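Local coordinates for putative NAD(P)H nitroreductase MhqN (Bacillus subtilis, PDB 3BEM), which binds FMN as a homodimer and, as a putative NAD(P)H nitroreductase, may contribute to the degradation of aromatic compounds, at residues 26-31 with 195-200; 93-98 with 183-188; 104-109 with 122-127; 142-147 with 187-192. The protein carries 3 engineered substitutions. All blocks are in the same frame, centred on the assembly; numbering follows the deposited sequence. Where two conformers were deposited one is given.

The four contacts illustrate how chemistry follows place in a fold. Contact 4 is the most buried: apolar packing without hydrogen bonds lays helix 136-161 on strand 186-195. Contact 2 uses the same strand, about 8 Å away between centres, and pairs it with strand 88-95; it is partly buried, with backbone bonds inside and charged groups at its margin. The two touch directly, Gly94 and Lys96 meeting Ala143. Contact 1, where strand 186-195 runs out into a loop, is polar and partly exposed, with a single carboxylate serving several donors. Contact 3 lies farthest out, its centre about 24 Å from that of the chain, and joins two helices mainly through one aromatic ring.

Contact 1 (26-31 with 195-200)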
loop_
_atom_site.group_PDB
_atom_site.type_symbol
_atom_site.label_atom_id
_atom_site.label_comp_id
_atom_site.label_asym_id
_atom_site.label_seq_id
_atom_site.Cartn_x
_atom_site.Cartn_y
_atom_site.Cartn_z
ATOM N N ALA B 26 -15.766 -1.978 5.063
ATOM C CA ALA B 26 -17.245 -2.047 5.070
ATOM C C ALA B 26 -17.814 -3.314 4.463
ATOM O O ALA B 26 -17.373 -3.766 3.406
ATOM C CB ALA B 26 -17.833 -0.850 4.339
ATOM N N SER B 27 -18.792 -3.884 5.119
ATOM C CA SER B 27 -19.501 -5.016 4.513
ATOM C C SER B 27 -20.783 -4.591 3.806
ATOM O O SER B 27 -21.233 -5.300 2.912
ATOM C CB SER B 27 -19.795 -6.122 5.535
ATOM O OG SER B 27 -20.556 -5.621 6.600
ATOM N N ASN B 28 -21.338 -3.454 4.216
ATOM C CA ASN B 28 -22.559 -2.899 3.650
ATOM C C ASN B 28 -22.343 -1.418 3.485
ATOM O O ASN B 28 -21.430 -0.863 4.101
ATOM C CB ASN B 28 -23.767 -3.132 4.590
ATOM C CG ASN B 28 -23.650 -2.386 5.962
ATOM O OD1 ASN B 28 -24.137 -1.228 6.142
ATOM N ND2 ASN B 28 -23.067 -3.079 6.945
ATOM N N PHE B 29 -23.172 -0.778 2.666
ATOM C CA PHE B 29 -23.290 0.672 2.682
ATOM C C PHE B 29 -24.768 1.058 2.733
ATOM O O PHE B 29 -25.624 0.298 2.265
ATOM C CB PHE B 29 -22.642 1.290 1.441
ATOM C CG PHE B 29 -21.189 1.055 1.353
ATOM C CD1 PHE B 29 -20.337 1.786 2.172
ATOM C CD2 PHE B 29 -20.653 0.166 0.443
ATOM C CE1 PHE B 29 -18.958 1.622 2.095
ATOM C CE2 PHE B 29 -19.326 -0.074 0.385
ATOM C CZ PHE B 29 -18.437 0.696 1.186
ATOM N N LEU B 30 -25.018 2.247 3.278
ATOM C CA LEU B 30 -26.319 2.865 3.407
ATOM C C LEU B 30 -26.629 3.872 2.288
ATOM O O LEU B 30 -25.766 4.595 1.817
ATOM C CB LEU B 30 -26.456 3.585 4.748
ATOM C CG LEU B 30 -26.441 2.722 6.019
ATOM C CD1 LEU B 30 -26.329 3.626 7.248
ATOM C CD2 LEU B 30 -27.691 1.847 6.119
ATOM N N SER B 31 -27.910 3.921 1.897
ATOM C CA SER B 31 -28.392 4.902 0.908
ATOM C C SER B 31 -28.534 6.241 1.591
ATOM O O SER B 31 -28.598 6.300 2.833
ATOM C CB SER B 31 -29.715 4.415 0.262
ATOM O OG SER B 31 -29.484 3.146 -0.410
ATOM N N GLY B 195 -18.450 4.895 1.163
ATOM C CA GLY B 195 -19.768 5.239 1.562
ATOM C C GLY B 195 -19.884 5.315 3.048
ATOM O O GLY B 195 -18.889 5.556 3.715
ATOM N N LYS B 196 -21.103 5.129 3.565
ATOM C CA LYS B 196 -21.358 5.146 5.015
ATOM C C LYS B 196 -21.926 3.781 5.366
ATOM O O LYS B 196 -22.950 3.345 4.784
ATOM C CB LYS B 196 -22.315 6.253 5.411
ATOM C CG LYS B 196 -21.841 7.688 5.079
ATOM C CD LYS B 196 -20.567 8.143 5.799
ATOM C CE LYS B 196 -20.213 9.638 5.448
ATOM N NZ LYS B 196 -21.073 10.667 6.051
ATOM N N GLU B 197 -21.268 3.099 6.297
ATOM C CA GLU B 197 -21.738 1.805 6.787
ATOM C C GLU B 197 -22.574 2.012 8.044
ATOM O O GLU B 197 -22.242 2.862 8.845
ATOM C CB GLU B 197 -20.547 0.886 7.055
ATOM C CG GLU B 197 -20.935 -0.439 7.663
ATOM C CD GLU B 197 -19.862 -1.471 7.615
ATOM O OE1 GLU B 197 -18.758 -1.195 8.111
ATOM O OE2 GLU B 197 -20.155 -2.597 7.138
ATOM N N LYS B 198 -23.624 1.222 8.244
ATOM C CA LYS B 198 -24.316 1.244 9.550
ATOM C C LYS B 198 -23.443 0.574 10.622
ATOM O O LYS B 198 -23.158 -0.608 10.527
ATOM C CB LYS B 198 -25.666 0.556 9.482
ATOM C CG LYS B 198 -26.413 0.651 10.805
ATOM C CD LYS B 198 -27.861 0.222 10.687
ATOM C CE LYS B 198 -28.636 0.776 11.866
ATOM N NZ LYS B 198 -29.800 -0.036 12.248
ATOM N N THR B 199 -23.030 1.344 11.622
ATOM C CA THR B 199 -22.064 0.886 12.607
ATOM C C THR B 199 -22.652 -0.131 13.576
ATOM O O THR B 199 -21.962 -1.057 13.991
ATOM C CB THR B 199 -21.536 2.040 13.455
ATOM O OG1 THR B 199 -21.207 3.143 12.610
ATOM C CG2 THR B 199 -20.283 1.606 14.242
ATOM N N GLU B 200 -23.917 0.056 13.940
ATOM C CA GLU B 200 -24.589 -0.857 14.845
ATOM C C GLU B 200 -24.601 -2.281 14.274
ATOM O O GLU B 200 -24.624 -3.250 15.023
ATOM C CB GLU B 200 -26.019 -0.364 15.146
HETATM O O HOH W 1 -23.093 4.917 1.491
#
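Phe29 and Glu197 mark the crossing of the segments, their CA atoms 4.5 Å apart and the chain directions 85° from each other. Beside this point Leu30 N donates to Lys196 O at 2.8 Å, while a water accepts from Lys196 N and donates to Leu30 O, so the same residues are linked directly and through water. The Phe29 ring packs on the bare Gly195 backbone, Phe29 CE1 coming within 3.4 Å of Gly195 N.

Glu197 does most of the polar work. With CG anti to the backbone N (chi1 176°), its extended chain reaches past Asn28 to Ser27. Glu197 OE2 accepts from Ser27 N at 2.8 Å. Asn28 N follows at 3.3 Å from Glu197 OE2, both backbone donors standing above the carboxylate plane. In the modelled conformers, one of two for each residue, Ser27 OG adds a bond to Glu197 OE2 at 3.1 Å, nearly along the C-O bond, and Asn28 OD1 receives Lys198 N at 3.3 Å on an in-plane lone pair; both are doubtful otherwise.

Were Glu197 an alanine, the N-H groups of Ser27 and Asn28 would probably lose their common acceptor and Arg202 its charged mate. The salt bridge from OE1 to Arg202, added to the backbone donors at OE2, would probably favour the ionised form; through it Glu197 ties 195-200 to the residues just after FMN-binding Arg23, Arg24 and Ser25.

Contact 2 (93-98 with 183-188); sequences LGDKQA and DDQFEV
Asp95 OD1 is gripped by two donors from opposite faces of its carboxylate plane. Gln185 NE2 reaches Asp95 OD1 at 2.9 Å in an almost straight bond (177°), on the syn side but tilted out of the carboxylate plane; Gln97 N, also 2.9 Å from Asp95 OD1, closes an Asx turn. The bond to Gln185 thereby ties the turn after strand 88-95 to the turn leading into strand 186-195.

Beyond the turns the strands pair antiparallel, Gly94 and Glu187 forming the hydrogen-bonded pair, each N donating to the other's O. Lys96 N extends the link to Gln185 O at 2.9 Å. Bent at chi3 (-69°), the Lys96 chain curls over that carbonyl and brings NZ to Asp184 O in a weak bond of 3.2 Å; a water joins NZ to Glu187 OE1, and Glu187 OE2 is salt-bridged to Arg140. On the opposite sheet face Leu93 CB lies 4.1 Å from Phe186 CD1 of the ring, and Leu93 CD2 lies 3.8 Å from Val188 CG2.

The pair forms the middle of the four-stranded sheet: strand 59-64 flanks 88-95, with Val62 against Leu93, while helix 136-161 covers the side of Lys96 and Glu187 through Ala143 and Ile144.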
loop_
_atom_site.group_PDB
_atom_site.type_symbol
_atom_site.label_atom_id
_atom_site.label_comp_id
_atom_site.label_asym_id
_atom_site.label_seq_id
_atom_site.Cartn_x
_atom_site.Cartn_y
_atom_site.Cartn_z
ATOM N N LEU B 93 -5.811 2.062 -10.576
ATOM C CA LEU B 93 -5.015 1.626 -11.696
ATOM C C LEU B 93 -3.539 1.900 -11.435
ATOM O O LEU B 93 -3.184 2.888 -10.807
ATOM C CB LEU B 93 -5.404 2.390 -12.978
ATOM C CG LEU B 93 -6.876 2.345 -13.359
ATOM C CD1 LEU B 93 -7.150 3.104 -14.679
ATOM C CD2 LEU B 93 -7.379 0.842 -13.393
ATOM N N GLY B 94 -2.693 1.013 -11.948
ATOM C CA GLY B 94 -1.275 1.234 -11.976
ATOM C C GLY B 94 -0.751 1.228 -13.399
ATOM O O GLY B 94 -0.965 0.282 -14.152
ATOM N N ASP B 95 -0.070 2.295 -13.782
ATOM C CA ASP B 95 0.524 2.368 -15.125
ATOM C C ASP B 95 1.762 1.485 -15.251
ATOM O O ASP B 95 2.800 1.768 -14.667
ATOM C CB ASP B 95 0.882 3.801 -15.390
ATOM C CG ASP B 95 1.267 4.084 -16.801
ATOM O OD1 ASP B 95 1.298 3.178 -17.645
ATOM O OD2 ASP B 95 1.506 5.294 -17.073
ATOM N N LYS B 96 1.651 0.433 -16.076
ATOM C CA LYS B 96 2.765 -0.451 -16.380
ATOM C C LYS B 96 3.853 0.231 -17.217
ATOM O O LYS B 96 4.986 -0.253 -17.282
ATOM C CB LYS B 96 2.247 -1.702 -17.088
ATOM C CG LYS B 96 1.407 -2.599 -16.200
ATOM C CD LYS B 96 0.835 -3.817 -16.929
ATOM C CE LYS B 96 -0.208 -3.480 -17.930
ATOM N NZ LYS B 96 -0.849 -4.720 -18.509
ATOM N N GLN B 97 3.537 1.359 -17.817
ATOM C CA GLN B 97 4.522 2.174 -18.583
ATOM C C GLN B 97 4.836 3.509 -17.891
ATOM O O GLN B 97 5.213 4.490 -18.542
ATOM C CB GLN B 97 3.989 2.424 -20.012
ATOM C CG GLN B 97 3.700 1.154 -20.768
ATOM C CD GLN B 97 4.920 0.233 -20.857
ATOM O OE1 GLN B 97 4.829 -0.960 -20.595
ATOM N NE2 GLN B 97 6.065 0.798 -21.202
ATOM N N ALA B 98 4.672 3.541 -16.550
ATOM C CA ALA B 98 4.889 4.791 -15.764
ATOM C C ALA B 98 6.248 5.420 -16.050
ATOM O O ALA B 98 6.387 6.630 -16.091
ATOM C CB ALA B 98 4.761 4.519 -14.246
ATOM N N ASP B 183 -7.380 1.575 -20.812
ATOM C CA ASP B 183 -6.314 1.187 -21.753
ATOM C C ASP B 183 -5.480 0.017 -21.237
ATOM O O ASP B 183 -5.379 -0.187 -20.013
ATOM C CB ASP B 183 -5.363 2.373 -21.989
ATOM C CG ASP B 183 -5.894 3.389 -22.984
ATOM O OD1 ASP B 183 -6.239 3.006 -24.136
ATOM O OD2 ASP B 183 -5.906 4.594 -22.622
ATOM N N ASP B 184 -4.825 -0.702 -22.159
ATOM C CA ASP B 184 -4.034 -1.890 -21.835
ATOM C C ASP B 184 -2.858 -1.637 -20.917
ATOM O O ASP B 184 -2.443 -2.551 -20.187
ATOM C CB ASP B 184 -3.479 -2.593 -23.089
ATOM C CG ASP B 184 -2.496 -3.766 -22.740
ATOM O OD1 ASP B 184 -2.935 -4.796 -22.151
ATOM O OD2 ASP B 184 -1.272 -3.652 -23.047
ATOM N N GLN B 185 -2.312 -0.431 -20.960
ATOM C CA GLN B 185 -1.123 -0.158 -20.181
ATOM C C GLN B 185 -1.404 -0.084 -18.673
ATOM O O GLN B 185 -0.485 -0.071 -17.914
ATOM C CB GLN B 185 -0.437 1.130 -20.612
ATOM C CG GLN B 185 -1.150 2.367 -20.238
ATOM C CD GLN B 185 -0.543 3.566 -20.910
ATOM O OE1 GLN B 185 -0.970 3.936 -22.001
ATOM N NE2 GLN B 185 0.467 4.175 -20.277
ATOM N N PHE B 186 -2.665 -0.019 -18.280
ATOM C CA PHE B 186 -3.042 0.063 -16.880
ATOM C C PHE B 186 -3.430 -1.281 -16.339
ATOM O O PHE B 186 -4.257 -1.963 -16.935
ATOM C CB PHE B 186 -4.188 1.041 -16.699
ATOM C CG PHE B 186 -3.824 2.436 -17.066
ATOM C CD1 PHE B 186 -3.076 3.215 -16.217
ATOM C CD2 PHE B 186 -4.221 2.950 -18.277
ATOM C CE1 PHE B 186 -2.694 4.513 -16.593
ATOM C CE2 PHE B 186 -3.871 4.230 -18.661
ATOM C CZ PHE B 186 -3.112 5.014 -17.828
ATOM N N GLU B 187 -2.805 -1.659 -15.234
ATOM C CA GLU B 187 -3.263 -2.749 -14.420
ATOM C C GLU B 187 -4.398 -2.296 -13.511
ATOM O O GLU B 187 -4.276 -1.236 -12.899
ATOM C CB GLU B 187 -2.077 -3.265 -13.626
ATOM C CG GLU B 187 -2.339 -4.422 -12.733
ATOM C CD GLU B 187 -2.396 -5.746 -13.435
ATOM O OE1 GLU B 187 -1.896 -5.867 -14.594
ATOM O OE2 GLU B 187 -3.013 -6.661 -12.808
ATOM N N VAL B 188 -5.495 -3.064 -13.431
ATOM C CA VAL B 188 -6.544 -2.788 -12.471
ATOM C C VAL B 188 -6.125 -3.440 -11.134
ATOM O O VAL B 188 -6.266 -4.650 -10.930
ATOM C CB VAL B 188 -7.940 -3.252 -12.901
ATOM C CG1 VAL B 188 -8.983 -2.759 -11.898
ATOM C CG2 VAL B 188 -8.307 -2.753 -14.289
HETATM O O HOH W 2 -2.347 -6.281 -17.028
#

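Contact 3 (104-109 with 122-127)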
loop_
_atom_site.group_PDB
_atom_site.type_symbol
_atom_site.label_atom_id
_atom_site.label_comp_id
_atom_site.label_asym_id
_atom_site.label_seq_id
_atom_site.Cartn_x
_atom_site.Cartn_y
_atom_site.Cartn_z
ATOM N N ASP B 104 9.152 13.935 -18.552
ATOM C CA ASP B 104 8.233 15.007 -18.194
ATOM C C ASP B 104 8.220 15.324 -16.719
ATOM O O ASP B 104 8.211 16.490 -16.335
ATOM C CB ASP B 104 6.805 14.666 -18.631
ATOM C CG ASP B 104 6.637 14.649 -20.155
ATOM O OD1 ASP B 104 7.170 15.554 -20.858
ATOM O OD2 ASP B 104 5.965 13.709 -20.648
ATOM N N ILE B 105 8.203 14.292 -15.871
ATOM C CA ILE B 105 8.151 14.522 -14.427
ATOM C C ILE B 105 9.373 15.288 -13.899
ATOM O O ILE B 105 9.218 16.188 -13.053
ATOM C CB ILE B 105 7.935 13.199 -13.680
ATOM C CG1 ILE B 105 6.545 12.660 -14.041
ATOM C CG2 ILE B 105 8.146 13.406 -12.135
ATOM C CD1 ILE B 105 6.203 11.291 -13.436
ATOM N N TYR B 106 10.551 15.000 -14.443
ATOM C CA TYR B 106 11.806 15.539 -13.941
ATOM C C TYR B 106 12.172 16.889 -14.601
ATOM O O TYR B 106 13.099 17.548 -14.187
ATOM C CB TYR B 106 12.972 14.579 -14.139
ATOM C CG TYR B 106 12.802 13.218 -13.512
ATOM C CD1 TYR B 106 11.888 13.014 -12.466
ATOM C CD2 TYR B 106 13.569 12.152 -13.919
ATOM C CE1 TYR B 106 11.708 11.743 -11.909
ATOM C CE2 TYR B 106 13.404 10.926 -13.390
ATOM C CZ TYR B 106 12.475 10.716 -12.370
ATOM O OH TYR B 106 12.349 9.437 -11.834
ATOM N N GLU B 107 11.408 17.297 -15.588
ATOM C CA GLU B 107 11.775 18.463 -16.407
ATOM C C GLU B 107 11.847 19.758 -15.604
ATOM O O GLU B 107 12.713 20.589 -15.845
ATOM C CB GLU B 107 10.806 18.600 -17.558
ATOM C CG GLU B 107 11.399 19.397 -18.685
ATOM C CD GLU B 107 10.693 19.202 -20.017
ATOM O OE1 GLU B 107 9.629 18.555 -20.057
ATOM O OE2 GLU B 107 11.229 19.715 -21.034
ATOM N N GLY B 108 10.962 19.946 -14.627
ATOM C CA GLY B 108 11.016 21.184 -13.825
ATOM C C GLY B 108 12.333 21.383 -13.075
ATOM O O GLY B 108 12.748 22.511 -12.820
ATOM N N LEU B 109 12.976 20.282 -12.699
ATOM C CA LEU B 109 14.330 20.314 -12.101
ATOM C C LEU B 109 15.323 21.010 -13.047
ATOM O O LEU B 109 16.160 21.754 -12.598
ATOM C CB LEU B 109 14.834 18.921 -11.784
ATOM C CG LEU B 109 13.983 18.233 -10.691
ATOM C CD1 LEU B 109 14.380 16.792 -10.648
ATOM C CD2 LEU B 109 14.202 18.913 -9.372
ATOM N N HIS B 122 20.743 12.264 -17.570
ATOM C CA HIS B 122 21.265 11.119 -16.840
ATOM C C HIS B 122 20.187 10.558 -15.893
ATOM O O HIS B 122 20.001 9.333 -15.782
ATOM C CB HIS B 122 22.495 11.527 -16.019
ATOM C CG HIS B 122 23.055 10.411 -15.200
ATOM N ND1 HIS B 122 23.790 9.384 -15.757
ATOM C CD2 HIS B 122 22.965 10.139 -13.875
ATOM C CE1 HIS B 122 24.137 8.535 -14.808
ATOM N NE2 HIS B 122 23.634 8.958 -13.660
HETATM N N MSE B 123 19.504 11.468 -15.208
HETATM C CA MSE B 123 18.472 11.049 -14.243
HETATM C C MSE B 123 17.320 10.320 -14.940
HETATM O O MSE B 123 16.838 9.289 -14.446
HETATM C CB MSE B 123 17.949 12.223 -13.477
HETATM C CG MSE B 123 16.867 11.863 -12.503
HETATM SE SE MSE B 123 16.113 13.428 -11.630
HETATM C CE MSE B 123 17.711 13.904 -10.563
ATOM N N VAL B 124 16.848 10.880 -16.044
ATOM C CA VAL B 124 15.811 10.233 -16.866
ATOM C C VAL B 124 16.317 8.857 -17.326
ATOM O O VAL B 124 15.651 7.815 -17.151
ATOM C CB VAL B 124 15.431 11.120 -18.068
ATOM C CG1 VAL B 124 14.495 10.392 -18.999
ATOM C CG2 VAL B 124 14.875 12.496 -17.651
ATOM N N GLN B 125 17.552 8.818 -17.839
ATOM C CA GLN B 125 18.139 7.543 -18.279
ATOM C C GLN B 125 18.279 6.489 -17.183
ATOM O O GLN B 125 17.978 5.322 -17.441
ATOM C CB GLN B 125 19.501 7.775 -19.004
ATOM C CG GLN B 125 19.294 8.359 -20.394
ATOM C CD GLN B 125 20.606 8.714 -21.135
ATOM O OE1 GLN B 125 21.676 8.875 -20.512
ATOM N NE2 GLN B 125 20.514 8.836 -22.476
ATOM N N ASP B 126 18.678 6.882 -15.968
ATOM C CA ASP B 126 18.728 5.980 -14.812
ATOM C C ASP B 126 17.349 5.351 -14.550
ATOM O O ASP B 126 17.242 4.129 -14.397
ATOM C CB ASP B 126 19.178 6.713 -13.534
ATOM C CG ASP B 126 20.722 6.861 -13.406
ATOM O OD1 ASP B 126 21.488 6.274 -14.208
ATOM O OD2 ASP B 126 21.157 7.578 -12.463
ATOM N N THR B 127 16.300 6.177 -14.509
ATOM C CA THR B 127 14.956 5.698 -14.195
ATOM C C THR B 127 14.416 4.786 -15.288
ATOM O O THR B 127 13.964 3.690 -15.035
ATOM C CB THR B 127 13.965 6.872 -13.951
ATOM O OG1 THR B 127 14.393 7.621 -12.805
ATOM C CG2 THR B 127 12.542 6.347 -13.694
#
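Tyr106 reaches from helix 102-111 to helix 117-134 and carries nearly the whole contact, a Met-aromatic packing within an antiparallel helix pair. The short segments run 154° apart with axes 10.0 Å from each other, a gap that the ring spans. Over one face lies Met123, modelled as selenomethionine, with SE 4.0 Å from the Tyr106 ring centroid and 25° off the normal, displaced toward the rim. Met123 CG also touches the ring, 3.6 Å from Tyr106 CD2, and the same ring carbon meets Val124 CG2 obliquely at 4.0 Å. Thr127 comes to the edge instead: its OG1 lies in the ring plane, and the hydroxyls Tyr106 OH and Thr127 OG1 are 2.9 Å apart.

What sets these groups in place is partly their torsions. Met123 holds CG opposite its own N (chi1 178°) and then turns at its last torsion, bringing SE back over the ring. Tyr106 OH is hydrogen-bonded to the backbone O of Phe54, a residue of an FMN pocket, which ties helix 102-111 to the loop at that pocket. A leucine in place of Tyr106 would probably deprive Phe54 O of its hydroxyl partner, Thr127 OG1 of its near hydroxyl neighbour and SE of the aromatic face it lies on. Farther along the helix, Leu109 crosses Met123 at about a right angle, Leu109 CD1 resting 3.9 Å from Met123 SE.

Contact 4 (142-147 with 187-192); sequences EAIRNA and EVVMMI
Val189 fits closely against Ala147, its CG2 3.7 Å from Ala147 CB, and this is the tight part of the contact. The two methyls of Val189 face successive carbonyl oxygens of the helix: CG2 also lies 3.7 Å from Ala143 O, and CG1, anti to the valine's own N (chi1 172°), sits 3.8 Å from Ile144 O. The small alanine side chains are consistent with the close approach of the strand, the segment axes coming to 8.6 Å at 30° to each other.

Toward Glu187 the fit is looser. Ala143 CB is 4.2 Å from Glu187 CB and Ile144 CG1 is 4.1 Å from Glu187 CG, carbon against the aliphatic part of a partly exposed residue.

The helix carries its polar groups elsewhere. Arg145 grips Glu142 side-on: Arg145 NH2 meets Glu142 OE2 at 2.8 Å on its anti lone pair, and NE meets the same oxygen. Asn146 ND2 donates to Glu142 O at 2.9 Å while its OD1 accepts from Ala53 N, which probably helps fix the amide of Asn146, a residue of an FMN pocket.

Val189 and Met190 form a classic beta bulge opposite Val92 of strand 88-95. Helix 136-161 packs on the sheet, and the second subunit touches both helix and strand here: Arg145 of the second subunit makes a weak hydrogen bond to Val189 O, reciprocated by Arg145 of this chain, and Met190 extends the packing along the helix to Ser148 and Ala151.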
loop_
_atom_site.group_PDB
_atom_site.type_symbol
_atom_site.label_atom_id
_atom_site.label_comp_id
_atom_site.label_asym_id
_atom_site.label_seq_id
_atom_site.Cartn_x
_atom_site.Cartn_y
_atom_site.Cartn_z
ATOM N N GLU B 142 5.616 -3.167 -10.326
ATOM C CA GLU B 142 5.709 -1.763 -9.927
ATOM C C GLU B 142 4.362 -1.084 -9.981
ATOM O O GLU B 142 4.012 -0.295 -9.084
ATOM C CB GLU B 142 6.738 -1.030 -10.812
ATOM C CG GLU B 142 8.142 -1.244 -10.298
ATOM C CD GLU B 142 8.392 -0.517 -8.973
ATOM O OE1 GLU B 142 8.580 0.715 -8.969
ATOM O OE2 GLU B 142 8.383 -1.181 -7.927
ATOM N N ALA B 143 3.570 -1.437 -10.979
ATOM C CA ALA B 143 2.184 -0.955 -11.100
ATOM C C ALA B 143 1.388 -1.356 -9.855
ATOM O O ALA B 143 0.690 -0.527 -9.270
ATOM C CB ALA B 143 1.540 -1.525 -12.332
ATOM N N ILE B 144 1.474 -2.628 -9.473
ATOM C CA ILE B 144 0.745 -3.155 -8.321
ATOM C C ILE B 144 1.250 -2.544 -7.028
ATOM O O ILE B 144 0.469 -2.065 -6.202
ATOM C CB ILE B 144 0.822 -4.685 -8.297
ATOM C CG1 ILE B 144 0.112 -5.275 -9.516
ATOM C CG2 ILE B 144 0.230 -5.236 -6.989
ATOM C CD1 ILE B 144 0.344 -6.805 -9.671
ATOM N N ARG B 145 2.572 -2.484 -6.871
ATOM C CA ARG B 145 3.187 -2.013 -5.620
ATOM C C ARG B 145 2.864 -0.548 -5.360
ATOM O O ARG B 145 2.407 -0.175 -4.289
ATOM C CB ARG B 145 4.669 -2.285 -5.647
ATOM C CG ARG B 145 5.457 -1.658 -4.522
ATOM C CD ARG B 145 6.847 -2.398 -4.314
ATOM N NE ARG B 145 7.474 -2.647 -5.602
ATOM C CZ ARG B 145 7.832 -3.835 -6.062
ATOM N NH1 ARG B 145 7.786 -4.922 -5.296
ATOM N NH2 ARG B 145 8.291 -3.923 -7.285
ATOM N N ASN B 146 3.121 0.290 -6.331
ATOM C CA ASN B 146 2.950 1.714 -6.137
ATOM C C ASN B 146 1.455 2.073 -6.003
ATOM O O ASN B 146 1.071 2.922 -5.164
ATOM C CB ASN B 146 3.641 2.496 -7.208
ATOM C CG ASN B 146 5.135 2.456 -7.062
ATOM O OD1 ASN B 146 5.693 3.128 -6.199
ATOM N ND2 ASN B 146 5.790 1.583 -7.859
ATOM N N ALA B 147 0.570 1.435 -6.806
ATOM C CA ALA B 147 -0.866 1.708 -6.703
ATOM C C ALA B 147 -1.398 1.254 -5.333
ATOM O O ALA B 147 -2.325 1.828 -4.780
ATOM C CB ALA B 147 -1.700 1.060 -7.820
ATOM N N GLU B 187 -2.805 -1.659 -15.234
ATOM C CA GLU B 187 -3.263 -2.749 -14.420
ATOM C C GLU B 187 -4.398 -2.296 -13.511
ATOM O O GLU B 187 -4.276 -1.236 -12.899
ATOM C CB GLU B 187 -2.077 -3.265 -13.626
ATOM C CG GLU B 187 -2.339 -4.422 -12.733
ATOM C CD GLU B 187 -2.396 -5.746 -13.435
ATOM O OE1 GLU B 187 -1.896 -5.867 -14.594
ATOM O OE2 GLU B 187 -3.013 -6.661 -12.808
ATOM N N VAL B 188 -5.495 -3.064 -13.431
ATOM C CA VAL B 188 -6.544 -2.788 -12.471
ATOM C C VAL B 188 -6.125 -3.440 -11.134
ATOM O O VAL B 188 -6.266 -4.650 -10.930
ATOM C CB VAL B 188 -7.940 -3.252 -12.901
ATOM C CG1 VAL B 188 -8.983 -2.759 -11.898
ATOM C CG2 VAL B 188 -8.307 -2.753 -14.289
ATOM N N VAL B 189 -5.509 -2.644 -10.276
ATOM C CA VAL B 189 -4.832 -3.146 -9.081
ATOM C C VAL B 189 -5.817 -3.490 -7.951
ATOM O O VAL B 189 -5.656 -4.485 -7.286
ATOM C CB VAL B 189 -3.758 -2.170 -8.627
ATOM C CG1 VAL B 189 -3.124 -2.574 -7.227
ATOM C CG2 VAL B 189 -2.697 -1.939 -9.790
HETATM N N MSE B 190 -6.842 -2.679 -7.789
HETATM C CA MSE B 190 -7.899 -2.944 -6.824
HETATM C C MSE B 190 -9.090 -2.084 -7.099
HETATM O O MSE B 190 -9.020 -1.156 -7.884
HETATM C CB MSE B 190 -7.426 -2.791 -5.358
HETATM C CG MSE B 190 -7.192 -1.550 -4.747
HETATM SE SE MSE B 190 -6.671 -1.984 -2.803
HETATM C CE MSE B 190 -4.868 -2.224 -3.367
HETATM N N MSE B 191 -10.177 -2.473 -6.467
HETATM C CA MSE B 191 -11.402 -1.706 -6.443
HETATM C C MSE B 191 -11.594 -1.235 -4.990
HETATM O O MSE B 191 -11.269 -1.945 -4.053
HETATM C CB MSE B 191 -12.538 -2.601 -6.930
HETATM C CG MSE B 191 -13.881 -1.990 -6.928
HETATM SE SE MSE B 191 -15.179 -3.378 -7.569
HETATM C CE MSE B 191 -14.404 -3.519 -9.311
ATOM N N ILE B 192 -12.097 -0.024 -4.799
ATOM C CA ILE B 192 -12.438 0.461 -3.470
ATOM C C ILE B 192 -13.813 1.049 -3.525
ATOM O O ILE B 192 -14.035 2.001 -4.289
ATOM C CB ILE B 192 -11.462 1.540 -2.963
ATOM C CG1 ILE B 192 -10.005 0.991 -2.982
ATOM C CG2 ILE B 192 -11.851 1.995 -1.548
ATOM C CD1 ILE B 192 -8.931 2.067 -2.703
#